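Local coordinates for BIS(5'-nucleosyl)-tetraphosphatase (Diadenosine tetraphosphatase), putative (Plasmodium falciparum, PDB 5CFJ), which probably hydrolyses diadenosine tetraphosphate asymmetrically, as a Nudix hydrolase, at residues Asn28-Ser38 and Asp114-His125. Sequence-based numbering, arbitrary orientation. Where two conformers were deposited one is given.
Sequences NKFEFLFLKAS and DEHTDYKWIGSH. With SO4 (sulfate ion), chain C.
Leu33 lies against the indole of Trp121. Its CB sits 3.7 Å from the centroid of the six-membered ring, 9° off the normal, a CH-pi contact over the face. In Leu33, chi1 (179°) swings CG beside the carbonyl carbon, and chi2 then carries CD1 to within 3.8 Å of Tyr119 CD1. Arg15 makes a cation-pi contact with Trp121 and a salt bridge with Glu31 OE1. On the same side of the sheet, Leu35 CB stands over one face of the His116 imidazole, 3.5 Å from its centroid. Glu115 CG lies over the opposite face. A water in the ring plane joins His116 NE2 to Leu35 O. The two segments form an antiparallel ladder in the mixed sheet of the Nudix fold, and Leu33 and Leu35 also touch helix 57-69. Phe32 pairs with Ile122 and Phe34 with Lys120, each by two backbone hydrogen bonds. On the Phe34 side, Ile122 has CG1 between its backbone N and carbonyl carbon (chi1 66°). This and the extended chain beyond it put CD1 over one face of the Phe34 ring, 3.8 Å from the centroid. The backbone bends at Thr117, whose N still bonds to Lys36 O. Before this bend, Ser38 N bonds firmly to Glu115 O. In one of two conformers Ser38 OG donates to Asp114 O, a less certain bond. Lys36 runs fully extended past Thr117 OG1, and its NZ donates to O1 and O2 of a sulfate, probably from the crystallisation liquor. Trp44 NE1 also bonds this sulfate.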
loop_
_atom_site.group_PDB
_atom_site.type_symbol
_atom_site.label_atom_id
_atom_site.label_comp_id
_atom_site.label_asym_id
_atom_site.label_seq_id
_atom_site.Cartn_x
_atom_site.Cartn_y
_atom_site.Cartn_z
ATOM N N ASN A 28 3.556 11.819 -12.160
ATOM C CA ASN A 28 2.536 11.857 -11.135
ATOM C C ASN A 28 1.493 11.078 -11.909
ATOM O O ASN A 28 0.271 11.227 -11.775
ATOM C CB ASN A 28 2.244 13.312 -10.671
ATOM C CG ASN A 28 1.231 14.126 -11.484
ATOM O OD1 ASN A 28 0.933 13.885 -12.633
ATOM N ND2 ASN A 28 0.891 15.287 -10.885
ATOM N N LYS A 29 2.089 10.197 -12.729
ATOM C CA LYS A 29 1.450 9.396 -13.780
ATOM C C LYS A 29 0.974 8.051 -13.251
ATOM O O LYS A 29 0.514 7.202 -14.017
ATOM C CB LYS A 29 2.432 9.154 -14.944
ATOM C CG LYS A 29 3.100 10.410 -15.465
ATOM N N PHE A 30 1.086 7.854 -11.946
ATOM C CA PHE A 30 0.723 6.573 -11.366
ATOM C C PHE A 30 -0.349 6.745 -10.322
ATOM O O PHE A 30 -0.529 7.825 -9.774
ATOM C CB PHE A 30 1.950 5.902 -10.759
ATOM C CG PHE A 30 2.989 5.567 -11.768
ATOM C CD1 PHE A 30 2.983 4.342 -12.401
ATOM C CD2 PHE A 30 3.943 6.501 -12.128
ATOM C CE1 PHE A 30 3.938 4.046 -13.362
ATOM C CE2 PHE A 30 4.892 6.212 -13.084
ATOM C CZ PHE A 30 4.885 4.984 -13.702
ATOM N N GLU A 31 -1.070 5.666 -10.060
ATOM C CA GLU A 31 -2.022 5.616 -8.966
ATOM C C GLU A 31 -1.642 4.466 -8.052
ATOM O O GLU A 31 -1.024 3.504 -8.494
ATOM C CB GLU A 31 -3.453 5.422 -9.480
ATOM C CG GLU A 31 -4.000 6.598 -10.250
ATOM C CD GLU A 31 -5.269 6.270 -11.024
ATOM O OE1 GLU A 31 -5.451 5.109 -11.463
ATOM O OE2 GLU A 31 -6.092 7.190 -11.213
ATOM N N PHE A 32 -2.063 4.554 -6.798
ATOM C CA PHE A 32 -1.711 3.600 -5.771
ATOM C C PHE A 32 -2.977 3.096 -5.107
ATOM O O PHE A 32 -3.874 3.888 -4.794
ATOM C CB PHE A 32 -0.796 4.248 -4.731
ATOM C CG PHE A 32 0.482 4.782 -5.306
ATOM C CD1 PHE A 32 0.551 6.076 -5.812
ATOM C CD2 PHE A 32 1.614 3.982 -5.356
ATOM C CE1 PHE A 32 1.727 6.555 -6.360
ATOM C CE2 PHE A 32 2.793 4.458 -5.886
ATOM C CZ PHE A 32 2.853 5.747 -6.387
ATOM N N LEU A 33 -3.047 1.794 -4.853
ATOM C CA LEU A 33 -4.253 1.222 -4.269
ATOM C C LEU A 33 -4.296 1.452 -2.767
ATOM O O LEU A 33 -3.467 0.930 -2.027
ATOM C CB LEU A 33 -4.348 -0.273 -4.575
ATOM C CG LEU A 33 -5.565 -1.000 -4.001
ATOM C CD1 LEU A 33 -6.857 -0.399 -4.550
ATOM C CD2 LEU A 33 -5.497 -2.498 -4.309
ATOM N N PHE A 34 -5.280 2.230 -2.328
ATOM C CA PHE A 34 -5.478 2.510 -0.912
ATOM C C PHE A 34 -6.801 1.931 -0.439
ATOM O O PHE A 34 -7.797 1.957 -1.159
ATOM C CB PHE A 34 -5.391 4.018 -0.636
ATOM C CG PHE A 34 -3.996 4.485 -0.371
ATOM C CD1 PHE A 34 -3.653 4.969 0.876
ATOM C CD2 PHE A 34 -3.008 4.395 -1.346
ATOM C CE1 PHE A 34 -2.366 5.370 1.152
ATOM C CE2 PHE A 34 -1.720 4.800 -1.074
ATOM C CZ PHE A 34 -1.394 5.285 0.179
ATOM N N LEU A 35 -6.776 1.398 0.777
ATOM C CA LEU A 35 -7.903 0.688 1.359
ATOM C C LEU A 35 -8.372 1.423 2.607
ATOM O O LEU A 35 -7.546 1.827 3.439
ATOM C CB LEU A 35 -7.502 -0.741 1.716
ATOM C CG LEU A 35 -6.746 -1.526 0.646
ATOM C CD1 LEU A 35 -6.386 -2.904 1.184
ATOM C CD2 LEU A 35 -7.560 -1.666 -0.622
ATOM N N LYS A 36 -9.684 1.600 2.735
ATOM C CA LYS A 36 -10.250 2.319 3.868
ATOM C C LYS A 36 -10.593 1.362 5.000
ATOM O O LYS A 36 -11.458 0.497 4.857
ATOM C CB LYS A 36 -11.493 3.101 3.447
ATOM C CG LYS A 36 -12.022 3.982 4.562
ATOM C CD LYS A 36 -13.294 4.706 4.175
ATOM C CE LYS A 36 -13.787 5.579 5.314
ATOM N NZ LYS A 36 -14.895 6.460 4.868
ATOM N N ALA A 37 -9.916 1.523 6.128
ATOM C CA ALA A 37 -10.108 0.629 7.263
ATOM C C ALA A 37 -11.543 0.653 7.780
ATOM O O ALA A 37 -12.153 1.720 7.891
ATOM C CB ALA A 37 -9.151 0.998 8.373
ATOM N N SER A 38 -12.068 -0.527 8.106
ATOM C CA SER A 38 -13.421 -0.670 8.647
ATOM C C SER A 38 -13.510 -0.243 10.101
ATOM O O SER A 38 -14.566 0.179 10.572
ATOM C CB SER A 38 -13.901 -2.120 8.538
ATOM O OG SER A 38 -14.004 -2.536 7.194
ATOM N N ASP A 114 -13.218 -8.147 5.463
ATOM C CA ASP A 114 -13.940 -7.386 6.483
ATOM C C ASP A 114 -13.096 -6.257 7.083
ATOM O O ASP A 114 -13.626 -5.383 7.770
ATOM C CB ASP A 114 -14.461 -8.308 7.597
ATOM C CG ASP A 114 -13.374 -9.164 8.234
ATOM O OD1 ASP A 114 -12.177 -8.935 7.974
ATOM O OD2 ASP A 114 -13.729 -10.078 9.013
ATOM N N GLU A 115 -11.796 -6.265 6.805
ATOM C CA GLU A 115 -10.891 -5.253 7.337
ATOM C C GLU A 115 -11.101 -3.872 6.714
ATOM O O GLU A 115 -10.695 -2.857 7.289
ATOM C CB GLU A 115 -9.442 -5.700 7.135
ATOM C CG GLU A 115 -8.414 -4.893 7.901
ATOM C CD GLU A 115 -7.140 -5.676 8.133
ATOM O OE1 GLU A 115 -7.007 -6.773 7.553
ATOM O OE2 GLU A 115 -6.268 -5.192 8.885
ATOM N N HIS A 116 -11.720 -3.832 5.536
ATOM C CA HIS A 116 -11.889 -2.575 4.815
ATOM C C HIS A 116 -13.281 -2.410 4.231
ATOM O O HIS A 116 -13.927 -3.385 3.871
ATOM C CB HIS A 116 -10.856 -2.473 3.700
ATOM C CG HIS A 116 -9.448 -2.531 4.192
ATOM N ND1 HIS A 116 -8.699 -3.690 4.166
ATOM C CD2 HIS A 116 -8.658 -1.586 4.753
ATOM C CE1 HIS A 116 -7.505 -3.448 4.672
ATOM N NE2 HIS A 116 -7.456 -2.178 5.041
ATOM N N THR A 117 -13.721 -1.162 4.108
ATOM C CA THR A 117 -15.060 -0.884 3.598
ATOM C C THR A 117 -15.046 -0.307 2.188
ATOM O O THR A 117 -16.075 -0.280 1.522
ATOM C CB THR A 117 -15.812 0.099 4.503
ATOM O OG1 THR A 117 -15.064 1.315 4.601
ATOM C CG2 THR A 117 -16.006 -0.489 5.890
ATOM N N ASP A 118 -13.887 0.155 1.735
ATOM C CA ASP A 118 -13.788 0.828 0.448
ATOM C C ASP A 118 -12.348 0.783 -0.040
ATOM O O ASP A 118 -11.438 0.497 0.735
ATOM C CB ASP A 118 -14.269 2.275 0.575
ATOM C CG ASP A 118 -14.681 2.890 -0.751
ATOM O OD1 ASP A 118 -14.743 2.174 -1.774
ATOM O OD2 ASP A 118 -14.957 4.109 -0.764
ATOM N N TYR A 119 -12.142 1.051 -1.325
ATOM C CA TYR A 119 -10.797 1.191 -1.871
ATOM C C TYR A 119 -10.821 2.273 -2.920
ATOM O O TYR A 119 -11.861 2.547 -3.516
ATOM C CB TYR A 119 -10.289 -0.115 -2.483
ATOM C CG TYR A 119 -11.032 -0.542 -3.731
ATOM C CD1 TYR A 119 -10.626 -0.116 -4.997
ATOM C CD2 TYR A 119 -12.145 -1.365 -3.643
ATOM C CE1 TYR A 119 -11.323 -0.509 -6.137
ATOM C CE2 TYR A 119 -12.842 -1.760 -4.768
ATOM C CZ TYR A 119 -12.434 -1.327 -6.009
ATOM O OH TYR A 119 -13.135 -1.735 -7.123
ATOM N N LYS A 120 -9.666 2.871 -3.153
ATOM C CA LYS A 120 -9.507 3.902 -4.165
ATOM C C LYS A 120 -8.104 3.829 -4.723
ATOM O O LYS A 120 -7.153 3.671 -3.964
ATOM C CB LYS A 120 -9.741 5.302 -3.586
ATOM C CG LYS A 120 -11.181 5.641 -3.267
ATOM C CD LYS A 120 -12.053 5.589 -4.507
ATOM C CE LYS A 120 -13.502 5.818 -4.136
ATOM N NZ LYS A 120 -13.852 5.015 -2.936
ATOM N N TRP A 121 -7.982 3.965 -6.035
ATOM C CA TRP A 121 -6.691 4.125 -6.671
ATOM C C TRP A 121 -6.408 5.618 -6.662
ATOM O O TRP A 121 -7.076 6.373 -7.370
ATOM C CB TRP A 121 -6.719 3.583 -8.082
ATOM C CG TRP A 121 -6.729 2.094 -8.167
ATOM C CD1 TRP A 121 -7.818 1.274 -8.304
ATOM C CD2 TRP A 121 -5.582 1.243 -8.165
ATOM N NE1 TRP A 121 -7.415 -0.038 -8.372
ATOM C CE2 TRP A 121 -6.049 -0.086 -8.297
ATOM C CE3 TRP A 121 -4.204 1.475 -8.073
ATOM C CZ2 TRP A 121 -5.183 -1.180 -8.340
ATOM C CZ3 TRP A 121 -3.347 0.389 -8.113
ATOM C CH2 TRP A 121 -3.841 -0.925 -8.250
ATOM N N ILE A 122 -5.457 6.060 -5.847
ATOM C CA ILE A 122 -5.205 7.493 -5.683
ATOM C C ILE A 122 -3.835 7.919 -6.205
ATOM O O ILE A 122 -2.855 7.173 -6.158
ATOM C CB ILE A 122 -5.346 7.926 -4.199
ATOM C CG1 ILE A 122 -4.266 7.290 -3.319
ATOM C CG2 ILE A 122 -6.757 7.615 -3.687
ATOM C CD1 ILE A 122 -4.203 7.880 -1.923
ATOM N N GLY A 123 -3.779 9.134 -6.727
ATOM C CA GLY A 123 -2.510 9.713 -7.104
ATOM C C GLY A 123 -1.840 10.330 -5.893
ATOM O O GLY A 123 -2.493 10.628 -4.877
ATOM N N SER A 124 -0.535 10.533 -5.996
ATOM C CA SER A 124 0.217 11.156 -4.918
ATOM C C SER A 124 -0.371 12.519 -4.527
ATOM O O SER A 124 -0.362 12.888 -3.355
ATOM C CB SER A 124 1.682 11.304 -5.321
ATOM O OG SER A 124 1.813 12.099 -6.487
ATOM N N HIS A 125 -0.899 13.254 -5.502
ATOM C CA HIS A 125 -1.460 14.580 -5.234
ATOM C C HIS A 125 -2.730 14.552 -4.395
ATOM O O HIS A 125 -3.182 15.593 -3.923
ATOM C CB HIS A 125 -1.743 15.321 -6.544
ATOM C CG HIS A 125 -0.510 15.779 -7.259
ATOM N ND1 HIS A 125 -0.447 16.980 -7.932
ATOM C CD2 HIS A 125 0.704 15.197 -7.410
ATOM C CE1 HIS A 125 0.756 17.121 -8.463
ATOM N NE2 HIS A 125 1.472 16.052 -8.162
HETATM S S SO4 C . -13.253 9.379 3.804
HETATM O O1 SO4 C . -14.136 8.563 2.972
HETATM O O2 SO4 C . -12.819 8.612 4.966
HETATM O O3 SO4 C . -12.080 9.777 3.034
HETATM O O4 SO4 C . -13.974 10.564 4.257
HETATM O O HOH W 1 -6.232 0.478 5.687
HETATM O O HOH W 2 -15.321 5.318 1.635
#